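Local coordinates for protein papain-like protease (Human betacoronavirus 2c EMC/2012, PDB 4RNA) that probably cleaves the viral polyprotein as a papain-like cysteine protease, and may also remove ubiquitin from host proteins, at residues 167-172 with 308-313; 270-275 with 280-285; 291-296 with 300-305. All coordinates share one frame; numbering follows the deposited sequence.

Interaction 1. Residues 167-172 with 308-313; sequences DASRLL and KVTDVL
Ser169 OG lies opposite its own carbonyl carbon (chi1 -53°) and Asp311 CG takes the matching position on its residue (chi1 -43°), which brings the serine hydroxyl and the carboxylate together between helix 168-176 and strand 304-315. Ser169 OG donates to Asp311 OD1 at 2.8 Å, meeting that oxygen on its syn side but 28° out of the carboxylate plane. Serine suits the first turn of a helix facing a buried acid, since its hydroxyl is short and easily turned. The acid is gripped further: Ser249 OG also bonds to OD1, and Asn269 ND2 to OD2, so both oxygens of a buried carboxylate are satisfied and its rotation is fixed. The nearby helix start would probably also favour the negative charge. One turn on, Leu172 approaches the acid from the opposite direction, its CD1 3.8 Å from Asp311 OD2, and supplies a greasy wall beside the polar cluster. In coronavirus papain-like proteases the helix belongs to the thumb and the strand to the palm, so the contact spans the join of these two subdomains. Thr310 and Asp311 both bond through the backbone to Asn269 and both direct CB toward the helix, which is consistent with a beta bulge; Thr310 CB thereby comes within 4.1 Å of Ser169 OG. Asp167 is the N-cap of the helix: its OD1 accepts from Arg170 N at 2.9 Å, the donor standing above the carboxylate plane. Beyond this helix start, Asp167 packs on Arg84 of the second subunit.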
loop_
_atom_site.group_PDB
_atom_site.type_symbol
_atom_site.label_atom_id
_atom_site.label_comp_id
_atom_site.label_asym_id
_atom_site.label_seq_id
_atom_site.Cartn_x
_atom_site.Cartn_y
_atom_site.Cartn_z
ATOM N N ASP A 167 -9.429 -5.608 0.742
ATOM C CA ASP A 167 -9.198 -6.950 0.258
ATOM C C ASP A 167 -8.398 -7.762 1.298
ATOM O O ASP A 167 -7.176 -7.532 1.498
ATOM C CB ASP A 167 -8.390 -6.779 -1.056
ATOM C CG ASP A 167 -8.139 -8.091 -1.807
ATOM O OD1 ASP A 167 -8.013 -9.172 -1.209
ATOM O OD2 ASP A 167 -7.986 -8.024 -3.049
ATOM N N ALA A 168 -9.070 -8.737 1.935
ATOM C CA ALA A 168 -8.408 -9.606 2.926
ATOM C C ALA A 168 -7.236 -10.382 2.366
ATOM O O ALA A 168 -6.212 -10.527 3.048
ATOM C CB ALA A 168 -9.392 -10.584 3.593
ATOM N N SER A 169 -7.359 -10.890 1.151
ATOM C CA SER A 169 -6.200 -11.645 0.602
ATOM C C SER A 169 -5.029 -10.713 0.386
ATOM O O SER A 169 -3.886 -11.099 0.657
ATOM C CB SER A 169 -6.556 -12.477 -0.679
ATOM O OG SER A 169 -7.700 -13.324 -0.394
ATOM N N ARG A 170 -5.310 -9.511 -0.121
ATOM C CA ARG A 170 -4.217 -8.544 -0.368
ATOM C C ARG A 170 -3.520 -8.287 0.949
ATOM O O ARG A 170 -2.307 -8.338 1.037
ATOM C CB ARG A 170 -4.761 -7.231 -0.929
ATOM C CG ARG A 170 -3.693 -6.140 -1.185
ATOM C CD ARG A 170 -4.401 -4.830 -1.576
ATOM N NE ARG A 170 -4.880 -4.081 -0.417
ATOM C CZ ARG A 170 -4.121 -3.463 0.503
ATOM N NH1 ARG A 170 -2.747 -3.507 0.568
ATOM N NH2 ARG A 170 -4.758 -2.851 1.446
ATOM N N LEU A 171 -4.292 -8.000 1.983
ATOM C CA LEU A 171 -3.669 -7.710 3.315
ATOM C C LEU A 171 -2.909 -8.835 3.926
ATOM O O LEU A 171 -1.774 -8.637 4.504
ATOM C CB LEU A 171 -4.758 -7.232 4.293
ATOM C CG LEU A 171 -4.778 -5.786 4.740
ATOM C CD1 LEU A 171 -3.385 -5.149 4.989
ATOM C CD2 LEU A 171 -5.543 -5.049 3.661
ATOM N N LEU A 172 -3.449 -10.071 3.824
ATOM C CA LEU A 172 -2.665 -11.204 4.340
ATOM C C LEU A 172 -1.353 -11.266 3.689
ATOM O O LEU A 172 -0.315 -11.527 4.305
ATOM C CB LEU A 172 -3.371 -12.534 4.002
ATOM C CG LEU A 172 -4.233 -13.084 5.082
ATOM C CD1 LEU A 172 -4.964 -14.329 4.597
ATOM C CD2 LEU A 172 -3.330 -13.388 6.271
ATOM N N LYS A 308 -18.322 -19.091 -1.265
ATOM C CA LYS A 308 -17.236 -18.583 -2.133
ATOM C C LYS A 308 -15.965 -18.385 -1.346
ATOM O O LYS A 308 -15.755 -17.370 -0.661
ATOM C CB LYS A 308 -17.677 -17.272 -2.764
ATOM C CG LYS A 308 -18.978 -17.412 -3.561
ATOM C CD LYS A 308 -19.531 -16.021 -3.810
ATOM C CE LYS A 308 -20.441 -15.991 -5.022
ATOM N NZ LYS A 308 -20.809 -14.555 -5.232
ATOM N N VAL A 309 -15.127 -19.384 -1.493
ATOM C CA VAL A 309 -13.889 -19.491 -0.771
ATOM C C VAL A 309 -12.871 -18.560 -1.400
ATOM O O VAL A 309 -12.778 -18.464 -2.666
ATOM C CB VAL A 309 -13.451 -20.935 -0.824
ATOM C CG1 VAL A 309 -12.031 -21.141 -0.322
ATOM C CG2 VAL A 309 -14.408 -21.836 -0.056
ATOM N N THR A 310 -12.013 -17.995 -0.539
ATOM C CA THR A 310 -10.915 -17.158 -1.003
ATOM C C THR A 310 -9.617 -17.790 -0.522
ATOM O O THR A 310 -9.077 -18.559 -1.238
ATOM C CB THR A 310 -11.051 -15.701 -0.529
ATOM O OG1 THR A 310 -11.321 -15.619 0.899
ATOM C CG2 THR A 310 -12.146 -14.968 -1.308
ATOM N N ASP A 311 -9.169 -17.498 0.694
ATOM C CA ASP A 311 -7.929 -18.128 1.230
ATOM C C ASP A 311 -8.227 -19.463 1.930
ATOM O O ASP A 311 -9.240 -19.633 2.519
ATOM C CB ASP A 311 -7.281 -17.243 2.243
ATOM C CG ASP A 311 -7.270 -15.818 1.817
ATOM O OD1 ASP A 311 -6.507 -15.533 0.838
ATOM O OD2 ASP A 311 -7.996 -15.002 2.460
ATOM N N VAL A 312 -7.304 -20.413 1.920
ATOM C CA VAL A 312 -7.540 -21.699 2.590
ATOM C C VAL A 312 -6.284 -22.064 3.295
ATOM O O VAL A 312 -5.228 -21.952 2.664
ATOM C CB VAL A 312 -7.905 -22.851 1.570
ATOM C CG1 VAL A 312 -8.125 -24.190 2.304
ATOM C CG2 VAL A 312 -9.144 -22.510 0.716
ATOM N N LEU A 313 -6.378 -22.485 4.550
ATOM C CA LEU A 313 -5.106 -22.844 5.295
ATOM C C LEU A 313 -4.923 -24.359 5.472
ATOM O O LEU A 313 -5.774 -25.015 6.022
ATOM C CB LEU A 313 -5.104 -22.138 6.700
ATOM C CG LEU A 313 -3.913 -22.358 7.617
ATOM C CD1 LEU A 313 -2.566 -22.031 6.871
ATOM C CD2 LEU A 313 -4.107 -21.476 8.829
#

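Interaction 2. Residues 270-275 with 280-285; sequences VFQGIE and HYVHAR
Strand 270-272 runs antiparallel to strand 280-285, their axes at 150°, with Val270 and Val282 forming one hydrogen-bonded pair, Gln272 and His280 another, and Phe271 and Tyr281 the non-hydrogen-bonded pair between them. Val270 N reaches Val282 O at 2.8 Å and Val282 N returns to Val270 O at 2.9 Å, while Gln272 N donates to His280 O at 2.7 Å. On one face of the sheet the two rings make a T-shaped pair: Phe271 turns an edge to the face of Tyr281, with CD1 3.5 Å above the centre of the tyrosine ring and the planes at 54°. Phe271 CG stands opposite its backbone N (chi1 -179°) and Tyr281 CG beside its own, which helps bring the phenylalanine edge over the tyrosine face. Large aromatic rings suit this side, where Tyr281 packs on Ala117 of helix 115-122 and its OH takes a weak hydrogen bond from Ala168 N. The other face carries Val270, Gln272, His280 and Val282. Gln272 and His280 extend side by side, the amide oxygen OE1 lying 3.3 Å from His280 CD2, at the edge of the imidazole. Val282 CG2 braces the same OE1 at 3.5 Å. His280 NE2 in turn bonds to Asp295 OD1. This is a beta hairpin of the palm; its connecting loop probably corresponds to the mobile blocking loop of related enzymes, and the linked His280 and Asp295 are consistent with the histidine and aspartate of a papain-like catalytic triad, whose cysteine would probably be the modified Cys113.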
loop_
_atom_site.group_PDB
_atom_site.type_symbol
_atom_site.label_atom_id
_atom_site.label_comp_id
_atom_site.label_asym_id
_atom_site.label_seq_id
_atom_site.Cartn_x
_atom_site.Cartn_y
_atom_site.Cartn_z
ATOM N N VAL A 270 -14.120 -16.645 3.440
ATOM C CA VAL A 270 -15.183 -16.680 2.452
ATOM C C VAL A 270 -15.487 -15.214 2.171
ATOM O O VAL A 270 -15.416 -14.380 3.092
ATOM C CB VAL A 270 -16.455 -17.403 3.024
ATOM C CG1 VAL A 270 -17.679 -17.057 2.237
ATOM C CG2 VAL A 270 -16.255 -18.914 3.057
ATOM N N PHE A 271 -15.741 -14.869 0.903
ATOM C CA PHE A 271 -16.249 -13.538 0.597
ATOM C C PHE A 271 -17.661 -13.682 0.059
ATOM O O PHE A 271 -17.875 -14.453 -0.872
ATOM C CB PHE A 271 -15.331 -12.844 -0.406
ATOM C CG PHE A 271 -15.748 -11.425 -0.785
ATOM C CD1 PHE A 271 -15.585 -10.355 0.106
ATOM C CD2 PHE A 271 -16.262 -11.159 -2.031
ATOM C CE1 PHE A 271 -15.946 -9.064 -0.255
ATOM C CE2 PHE A 271 -16.631 -9.865 -2.389
ATOM C CZ PHE A 271 -16.456 -8.822 -1.509
ATOM N N GLN A 272 -18.594 -12.912 0.628
ATOM C CA GLN A 272 -20.045 -12.962 0.339
ATOM C C GLN A 272 -20.535 -11.731 -0.389
ATOM O O GLN A 272 -20.298 -10.605 0.073
ATOM C CB GLN A 272 -20.849 -13.072 1.644
ATOM C CG GLN A 272 -20.842 -14.464 2.274
ATOM C CD GLN A 272 -21.302 -14.502 3.737
ATOM O OE1 GLN A 272 -21.573 -13.473 4.368
ATOM N NE2 GLN A 272 -21.381 -15.715 4.282
ATOM N N GLY A 273 -21.193 -11.970 -1.534
ATOM C CA GLY A 273 -21.911 -10.969 -2.350
ATOM C C GLY A 273 -21.136 -9.983 -3.227
ATOM O O GLY A 273 -21.190 -8.775 -2.972
ATOM N N ILE A 274 -20.468 -10.477 -4.279
ATOM C CA ILE A 274 -19.608 -9.641 -5.174
ATOM C C ILE A 274 -20.281 -8.398 -5.801
ATOM O O ILE A 274 -19.645 -7.340 -5.933
ATOM C CB ILE A 274 -18.891 -10.467 -6.303
ATOM C CG1 ILE A 274 -19.889 -10.976 -7.370
ATOM C CG2 ILE A 274 -18.036 -11.598 -5.718
ATOM C CD1 ILE A 274 -19.293 -11.249 -8.742
ATOM N N GLU A 275 -21.558 -8.541 -6.174
ATOM C CA GLU A 275 -22.320 -7.502 -6.884
ATOM C C GLU A 275 -23.241 -6.663 -5.965
ATOM O O GLU A 275 -23.851 -5.681 -6.416
ATOM C CB GLU A 275 -23.096 -8.144 -8.055
ATOM C CG GLU A 275 -24.196 -7.308 -8.715
ATOM C CD GLU A 275 -23.686 -6.233 -9.667
ATOM O OE1 GLU A 275 -24.141 -6.214 -10.833
ATOM O OE2 GLU A 275 -22.849 -5.399 -9.257
ATOM N N HIS A 280 -18.787 -9.035 1.866
ATOM C CA HIS A 280 -18.586 -9.268 3.277
ATOM C C HIS A 280 -17.731 -10.492 3.532
ATOM O O HIS A 280 -17.940 -11.536 2.905
ATOM C CB HIS A 280 -19.972 -9.425 3.870
ATOM C CG HIS A 280 -19.971 -9.746 5.305
ATOM N ND1 HIS A 280 -19.285 -9.023 6.202
ATOM C CD2 HIS A 280 -20.597 -10.762 6.003
ATOM C CE1 HIS A 280 -19.453 -9.556 7.418
ATOM N NE2 HIS A 280 -20.267 -10.619 7.294
ATOM N N TYR A 281 -16.735 -10.386 4.424
ATOM C CA TYR A 281 -15.809 -11.497 4.654
ATOM C C TYR A 281 -16.246 -12.288 5.867
ATOM O O TYR A 281 -16.694 -11.701 6.842
ATOM C CB TYR A 281 -14.348 -11.016 4.887
ATOM C CG TYR A 281 -13.637 -10.574 3.620
ATOM C CD1 TYR A 281 -12.923 -11.493 2.848
ATOM C CD2 TYR A 281 -13.659 -9.252 3.215
ATOM C CE1 TYR A 281 -12.233 -11.104 1.704
ATOM C CE2 TYR A 281 -13.001 -8.847 2.066
ATOM C CZ TYR A 281 -12.287 -9.781 1.315
ATOM O OH TYR A 281 -11.617 -9.419 0.161
ATOM N N VAL A 282 -16.063 -13.609 5.826
ATOM C CA VAL A 282 -16.336 -14.463 6.952
ATOM C C VAL A 282 -15.165 -15.421 7.111
ATOM O O VAL A 282 -14.625 -15.975 6.122
ATOM C CB VAL A 282 -17.675 -15.222 6.711
ATOM C CG1 VAL A 282 -18.045 -16.134 7.892
ATOM C CG2 VAL A 282 -18.792 -14.222 6.441
ATOM N N HIS A 283 -14.743 -15.640 8.358
ATOM C CA HIS A 283 -13.618 -16.533 8.613
ATOM C C HIS A 283 -14.184 -17.849 9.128
ATOM O O HIS A 283 -15.045 -17.828 10.013
ATOM C CB HIS A 283 -12.671 -15.951 9.657
ATOM C CG HIS A 283 -11.504 -16.885 10.008
ATOM N ND1 HIS A 283 -10.492 -17.042 9.205
ATOM C CD2 HIS A 283 -11.276 -17.702 11.110
ATOM C CE1 HIS A 283 -9.584 -17.896 9.719
ATOM N NE2 HIS A 283 -10.055 -18.321 10.905
ATOM N N ALA A 284 -13.693 -18.984 8.607
ATOM C CA ALA A 284 -14.246 -20.277 8.988
ATOM C C ALA A 284 -13.136 -21.143 9.558
ATOM O O ALA A 284 -11.963 -21.138 9.067
ATOM C CB ALA A 284 -14.945 -20.977 7.801
ATOM N N ARG A 285 -13.464 -21.866 10.625
ATOM C CA ARG A 285 -12.499 -22.866 11.163
ATOM C C ARG A 285 -13.125 -24.247 11.274
ATOM O O ARG A 285 -14.336 -24.340 11.446
ATOM C CB ARG A 285 -12.021 -22.461 12.548
ATOM C CG ARG A 285 -11.568 -21.015 12.595
ATOM C CD ARG A 285 -10.433 -20.963 13.515
ATOM N NE ARG A 285 -9.751 -19.680 13.459
ATOM C CZ ARG A 285 -9.076 -19.225 14.507
ATOM N NH1 ARG A 285 -9.099 -19.939 15.630
ATOM N NH2 ARG A 285 -8.429 -18.061 14.462
#

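Interaction 3. Residues 291-296 with 300-305; sequences ILKFDS and SKTSDW
Ser300 pairs with Lys293 by two backbone hydrogen bonds: Lys293 N to Ser300 O is 2.7 Å, and Ser300 N to Lys293 O is 3.0 Å. Its CB also touches Lys293 CD at 3.8 Å. Lys301 follows on the opposite face of the hairpin, alongside Leu292; the lysine CG touches Leu292 CD2 at 3.9 Å before the chain runs away, as suits an exposed amine. Thr302 returns to the face of Ser300 and Lys293, and its backbone O accepts from Ile291 N at 2.7 Å, its CG2 lying between Ile291 CB and Lys293 NZ. These pairs form the antiparallel hairpin of strands 290-294 and 299-302, at the outer end of the palm sheet. Ser303 then breaks the strand and lets the chain turn back; its OG donates to Asp304 OD1, while Asp304 OD2 bonds to Thr258 OG1. Trp305, after this turn, spreads its indole beneath Lys293. The lysine chain is bent at chi2 and chi3 (137° and 91°), so that it lies over one ring face: CE sits 3.9 Å from the centroid of the six-membered ring in a CH-pi contact, and NZ makes a cation-pi contact 4.2 Å from the centroid of the five-membered ring, 11° off its normal. The same NZ donates to a water at 3.0 Å. Ile291 CD1 packs on Trp305 CB, and CG2 lies obliquely beside the indole; a branched aliphatic chain suits this buried position.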
loop_
_atom_site.group_PDB
_atom_site.type_symbol
_atom_site.label_atom_id
_atom_site.label_comp_id
_atom_site.label_asym_id
_atom_site.label_seq_id
_atom_site.Cartn_x
_atom_site.Cartn_y
_atom_site.Cartn_z
ATOM N N ILE A 291 -17.877 -26.960 10.728
ATOM C CA ILE A 291 -17.313 -25.731 10.210
ATOM C C ILE A 291 -17.840 -24.643 11.132
ATOM O O ILE A 291 -19.066 -24.453 11.221
ATOM C CB ILE A 291 -17.785 -25.427 8.765
ATOM C CG1 ILE A 291 -17.321 -26.497 7.782
ATOM C CG2 ILE A 291 -17.366 -24.013 8.341
ATOM C CD1 ILE A 291 -18.098 -26.496 6.467
ATOM N N LEU A 292 -16.933 -23.935 11.829
ATOM C CA LEU A 292 -17.324 -22.760 12.630
ATOM C C LEU A 292 -17.143 -21.498 11.804
ATOM O O LEU A 292 -16.038 -21.232 11.329
ATOM C CB LEU A 292 -16.492 -22.639 13.912
ATOM C CG LEU A 292 -16.096 -23.835 14.791
ATOM C CD1 LEU A 292 -15.708 -23.334 16.170
ATOM C CD2 LEU A 292 -17.188 -24.881 14.876
ATOM N N LYS A 293 -18.221 -20.753 11.621
ATOM C CA LYS A 293 -18.243 -19.563 10.785
ATOM C C LYS A 293 -18.237 -18.351 11.698
ATOM O O LYS A 293 -19.206 -18.102 12.431
ATOM C CB LYS A 293 -19.510 -19.504 9.914
ATOM C CG LYS A 293 -19.772 -20.765 9.093
ATOM C CD LYS A 293 -21.261 -21.162 9.136
ATOM C CE LYS A 293 -22.087 -20.552 8.023
ATOM N NZ LYS A 293 -23.326 -21.387 7.840
ATOM N N PHE A 294 -17.142 -17.599 11.655
ATOM C CA PHE A 294 -16.940 -16.457 12.521
ATOM C C PHE A 294 -17.197 -15.221 11.708
ATOM O O PHE A 294 -16.332 -14.727 10.929
ATOM C CB PHE A 294 -15.526 -16.467 13.055
ATOM C CG PHE A 294 -15.260 -17.548 14.053
ATOM C CD1 PHE A 294 -15.570 -17.347 15.399
ATOM C CD2 PHE A 294 -14.657 -18.742 13.681
ATOM C CE1 PHE A 294 -15.324 -18.333 16.339
ATOM C CE2 PHE A 294 -14.398 -19.728 14.610
ATOM C CZ PHE A 294 -14.720 -19.524 15.953
ATOM N N ASP A 295 -18.411 -14.742 11.826
ATOM C CA ASP A 295 -18.801 -13.615 11.044
ATOM C C ASP A 295 -18.733 -12.395 11.945
ATOM O O ASP A 295 -19.725 -12.024 12.610
ATOM C CB ASP A 295 -20.200 -13.811 10.472
ATOM C CG ASP A 295 -20.672 -12.589 9.710
ATOM O OD1 ASP A 295 -19.885 -11.619 9.610
ATOM O OD2 ASP A 295 -21.822 -12.567 9.227
ATOM N N SER A 296 -17.541 -11.791 11.978
ATOM C CA SER A 296 -17.272 -10.570 12.756
ATOM C C SER A 296 -17.827 -10.560 14.204
ATOM O O SER A 296 -18.648 -9.698 14.561
ATOM C CB SER A 296 -17.714 -9.333 11.956
ATOM O OG SER A 296 -16.872 -9.145 10.813
ATOM N N SER A 300 -21.513 -19.382 13.853
ATOM C CA SER A 300 -22.510 -20.352 13.380
ATOM C C SER A 300 -21.756 -21.604 13.027
ATOM O O SER A 300 -20.560 -21.545 12.742
ATOM C CB SER A 300 -23.201 -19.840 12.126
ATOM O OG SER A 300 -24.009 -18.755 12.492
ATOM N N LYS A 301 -22.445 -22.743 13.057
ATOM C CA LYS A 301 -21.806 -24.038 12.798
ATOM C C LYS A 301 -22.638 -24.846 11.787
ATOM O O LYS A 301 -23.860 -24.693 11.700
ATOM C CB LYS A 301 -21.602 -24.870 14.085
ATOM C CG LYS A 301 -21.017 -24.124 15.253
ATOM C CD LYS A 301 -21.215 -24.850 16.586
ATOM C CE LYS A 301 -20.895 -23.848 17.698
ATOM N NZ LYS A 301 -20.462 -24.487 18.967
ATOM N N THR A 302 -21.960 -25.678 11.004
ATOM C CA THR A 302 -22.623 -26.516 10.029
ATOM C C THR A 302 -21.609 -27.559 9.629
ATOM O O THR A 302 -20.426 -27.328 9.820
ATOM C CB THR A 302 -23.076 -25.721 8.787
ATOM O OG1 THR A 302 -23.778 -26.613 7.912
ATOM C CG2 THR A 302 -21.859 -25.126 8.047
ATOM N N SER A 303 -22.055 -28.709 9.108
ATOM C CA SER A 303 -21.097 -29.707 8.534
ATOM C C SER A 303 -20.891 -29.556 7.009
ATOM O O SER A 303 -19.919 -30.095 6.461
ATOM C CB SER A 303 -21.532 -31.112 8.863
ATOM O OG SER A 303 -22.859 -31.261 8.372
ATOM N N ASP A 304 -21.773 -28.799 6.350
ATOM C CA ASP A 304 -21.740 -28.582 4.883
ATOM C C ASP A 304 -22.115 -27.171 4.570
ATOM O O ASP A 304 -23.131 -26.645 5.075
ATOM C CB ASP A 304 -22.724 -29.512 4.136
ATOM C CG ASP A 304 -22.428 -30.985 4.394
ATOM O OD1 ASP A 304 -22.924 -31.505 5.407
ATOM O OD2 ASP A 304 -21.623 -31.608 3.660
ATOM N N TRP A 305 -21.341 -26.578 3.659
ATOM C CA TRP A 305 -21.481 -25.180 3.319
ATOM C C TRP A 305 -21.087 -24.905 1.908
ATOM O O TRP A 305 -19.928 -25.151 1.505
ATOM C CB TRP A 305 -20.645 -24.320 4.259
ATOM C CG TRP A 305 -20.957 -22.846 4.210
ATOM C CD1 TRP A 305 -22.117 -22.221 3.773
ATOM C CD2 TRP A 305 -20.106 -21.761 4.718
ATOM N NE1 TRP A 305 -22.019 -20.855 3.932
ATOM C CE2 TRP A 305 -20.845 -20.523 4.514
ATOM C CE3 TRP A 305 -18.839 -21.705 5.332
ATOM C CZ2 TRP A 305 -20.314 -19.267 4.888
ATOM C CZ3 TRP A 305 -18.320 -20.440 5.714
ATOM C CH2 TRP A 305 -19.036 -19.262 5.492
HETATM O O HOH W 1 -24.356 -23.671 6.175
#

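In the fold
Following the chain, helix 168-176 comes first, and its partner strand 304-315 arrives only near the C terminus; interaction 1 therefore closes a long loop that takes in the zinc-binding fingers and most of the palm. Within that loop lie two short hairpins in series. Interaction 2 closes before interaction 3 opens, and strand 280-287 leads directly to strand 290-294, its neighbour in the sheet. After 300-305 the chain passes straight into 308-313, where Lys308 O meets Phe271 N, so that strand 304-315 returns beside strand 267-272. Val270 CG2 also packs on Trp305, joining interactions 2 and 3. Interaction 1 ties the palm sheet to the thumb, while interactions 2 and 3 join strands within the sheet.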